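Local structure of transcription factor tau subunit sfc1 (Schizosaccharomyces pombe, 4BJJ) at residues A[16-21]-A[26-31]. The protein forms part of the tauA domain of TFIIIC, which binds boxA promoter sites of tRNA and similar genes and so takes part in RNA polymerase III recruitment. The protein carries 3 engineered substitutions. Sequence-based numbering, arbitrary orientation.
Sequences IEHPGF and DAFFQT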
loop_
_atom_site.group_PDB
_atom_site.type_symbol
_atom_site.label_atom_id
_atom_site.label_comp_id
_atom_site.label_asym_id
_atom_site.label_seq_id
_atom_site.Cartn_x
_atom_site.Cartn_y
_atom_site.Cartn_z
ATOM N N ILE A 16 -4.110 0.387 -4.877
ATOM C CA ILE A 16 -4.105 -0.233 -6.173
ATOM C C ILE A 16 -2.681 -0.619 -6.539
ATOM O O ILE A 16 -1.825 0.239 -6.719
ATOM C CB ILE A 16 -4.667 0.717 -7.219
ATOM C CG1 ILE A 16 -6.108 1.059 -6.870
ATOM C CG2 ILE A 16 -4.635 0.079 -8.587
ATOM C CD1 ILE A 16 -6.655 2.234 -7.636
ATOM N N GLU A 17 -2.430 -1.914 -6.667
ATOM C CA GLU A 17 -1.098 -2.391 -7.056
ATOM C C GLU A 17 -1.005 -2.545 -8.563
ATOM O O GLU A 17 -1.287 -3.603 -9.112
ATOM C CB GLU A 17 -0.752 -3.690 -6.322
ATOM C CG GLU A 17 -0.600 -3.505 -4.808
ATOM C CD GLU A 17 -0.042 -4.741 -4.082
ATOM O OE1 GLU A 17 0.249 -5.784 -4.728
ATOM O OE2 GLU A 17 0.102 -4.666 -2.845
ATOM N N HIS A 18 -0.578 -1.472 -9.218
ATOM C CA HIS A 18 -0.500 -1.392 -10.670
ATOM C C HIS A 18 0.868 -1.941 -11.139
ATOM O O HIS A 18 1.879 -1.768 -10.469
ATOM C CB HIS A 18 -0.685 0.073 -11.012
ATOM C CG HIS A 18 -0.889 0.373 -12.458
ATOM N ND1 HIS A 18 0.096 0.177 -13.402
ATOM C CD2 HIS A 18 -1.920 0.957 -13.115
ATOM C CE1 HIS A 18 -0.335 0.583 -14.583
ATOM N NE2 HIS A 18 -1.556 1.070 -14.435
ATOM N N PRO A 19 0.907 -2.644 -12.275
ATOM C CA PRO A 19 2.154 -3.294 -12.716
ATOM C C PRO A 19 3.025 -2.470 -13.652
ATOM O O PRO A 19 4.157 -2.850 -13.928
ATOM C CB PRO A 19 1.658 -4.517 -13.481
ATOM C CG PRO A 19 0.304 -4.108 -14.006
ATOM C CD PRO A 19 -0.267 -3.105 -13.043
ATOM N N GLY A 20 2.480 -1.383 -14.173
ATOM C CA GLY A 20 3.243 -0.424 -14.963
ATOM C C GLY A 20 3.735 0.832 -14.255
ATOM O O GLY A 20 3.923 0.849 -13.057
ATOM N N PHE A 21 3.923 1.896 -15.028
ATOM C CA PHE A 21 4.700 3.036 -14.583
ATOM C C PHE A 21 4.084 4.361 -14.939
ATOM O O PHE A 21 3.441 4.519 -15.979
ATOM C CB PHE A 21 6.092 2.934 -15.198
ATOM C CG PHE A 21 6.748 1.614 -14.921
ATOM C CD1 PHE A 21 7.292 1.354 -13.673
ATOM C CD2 PHE A 21 6.768 0.622 -15.887
ATOM C CE1 PHE A 21 7.864 0.135 -13.397
ATOM C CE2 PHE A 21 7.340 -0.609 -15.626
ATOM C CZ PHE A 21 7.889 -0.862 -14.381
ATOM N N ASP A 26 -1.176 10.954 -17.293
ATOM C CA ASP A 26 -2.478 10.856 -17.921
ATOM C C ASP A 26 -2.695 9.474 -18.516
ATOM O O ASP A 26 -3.698 8.824 -18.230
ATOM C CB ASP A 26 -2.626 11.947 -18.972
ATOM C CG ASP A 26 -2.516 13.347 -18.368
ATOM O OD1 ASP A 26 -2.927 13.521 -17.196
ATOM O OD2 ASP A 26 -2.003 14.270 -19.047
ATOM N N ALA A 27 -1.746 9.018 -19.327
ATOM C CA ALA A 27 -1.805 7.667 -19.875
ATOM C C ALA A 27 -1.890 6.648 -18.755
ATOM O O ALA A 27 -2.650 5.694 -18.849
ATOM C CB ALA A 27 -0.594 7.389 -20.725
ATOM N N PHE A 28 -1.113 6.869 -17.695
ATOM C CA PHE A 28 -1.059 5.941 -16.580
ATOM C C PHE A 28 -2.414 5.792 -15.907
ATOM O O PHE A 28 -2.869 4.675 -15.707
ATOM C CB PHE A 28 -0.000 6.391 -15.580
ATOM C CG PHE A 28 0.007 5.626 -14.295
ATOM C CD1 PHE A 28 0.595 4.374 -14.220
ATOM C CD2 PHE A 28 -0.557 6.176 -13.146
ATOM C CE1 PHE A 28 0.618 3.672 -13.018
ATOM C CE2 PHE A 28 -0.544 5.492 -11.951
ATOM C CZ PHE A 28 0.051 4.230 -11.878
ATOM N N PHE A 29 -3.047 6.907 -15.555
ATOM C CA PHE A 29 -4.353 6.882 -14.899
ATOM C C PHE A 29 -5.428 6.358 -15.826
ATOM O O PHE A 29 -6.389 5.733 -15.393
ATOM C CB PHE A 29 -4.753 8.281 -14.477
ATOM C CG PHE A 29 -3.973 8.805 -13.331
ATOM C CD1 PHE A 29 -3.813 8.045 -12.184
ATOM C CD2 PHE A 29 -3.407 10.062 -13.388
ATOM C CE1 PHE A 29 -3.095 8.528 -11.122
ATOM C CE2 PHE A 29 -2.698 10.547 -12.331
ATOM C CZ PHE A 29 -2.542 9.781 -11.190
ATOM N N GLN A 30 -5.257 6.634 -17.103
ATOM C CA GLN A 30 -6.195 6.179 -18.104
ATOM C C GLN A 30 -6.237 4.643 -18.197
ATOM O O GLN A 30 -7.287 4.070 -18.539
ATOM C CB GLN A 30 -5.853 6.817 -19.446
ATOM C CG GLN A 30 -6.871 6.576 -20.528
ATOM C CD GLN A 30 -8.275 6.909 -20.081
ATOM O OE1 GLN A 30 -8.500 7.919 -19.387
ATOM N NE2 GLN A 30 -9.232 6.031 -20.434
ATOM N N THR A 31 -5.142 3.963 -17.833
ATOM C CA THR A 31 -5.139 2.497 -17.910
ATOM C C THR A 31 -6.172 1.867 -16.971
ATOM O O THR A 31 -6.540 0.693 -17.128
ATOM C CB THR A 31 -3.772 1.866 -17.597
ATOM O OG1 THR A 31 -3.424 2.120 -16.236
ATOM C CG2 THR A 31 -2.684 2.380 -18.541
#
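In the Sfc7-interacting domain of Sfc1, which belongs to the Tau95 triple-barrel family, the end of strand 12-18 is tied to the short helix 25-30 by His-18, whose ring meets Phe-28 with its face and Thr-31 with its edge. The helix follows the strand after a brief loop, and the contact bridges this connection. Histidine suits the junction because its flat ring offers an aromatic face and two polar edge atoms at once. Phe-28 CE1 sits over the centre of the His-18 imidazole, 3.4 Å above its plane. The two rings are inclined at 41°, an oblique meeting with centroids 4.4 Å apart. Both side chains reach out with CG anti to the backbone N (chi1 -169° for His-18), approaching each other from opposite directions. Farther along the phenyl ring, Phe-28 CD1 lies 3.3 Å from Phe-21 O, bringing the loop backbone against the aromatic as well. Residues 16-18 pair antiparallel with a strand of another protein's chain, and Phe-28 also packs on an apolar side chain of that chain. Within the ring plane, His-18 ND1 accepts a bond from Gly-20 N (3.0 Å), and the backbone of Gly-20 passes close to the imidazole. With ND1 accepting, His-18 NE2 is the donor to Thr-31 OG1 at 2.8 Å, nearly straight at 168°; the two in-plane bonds together hold the ring's orientation. A threonine hydroxyl can receive this bond and still give its own: Thr-31 OG1, set between backbone N and carbonyl carbon, donates in the carbonyl plane to Phe-28 O at 2.7 Å, an oxygen that also accepts from Thr-31 N.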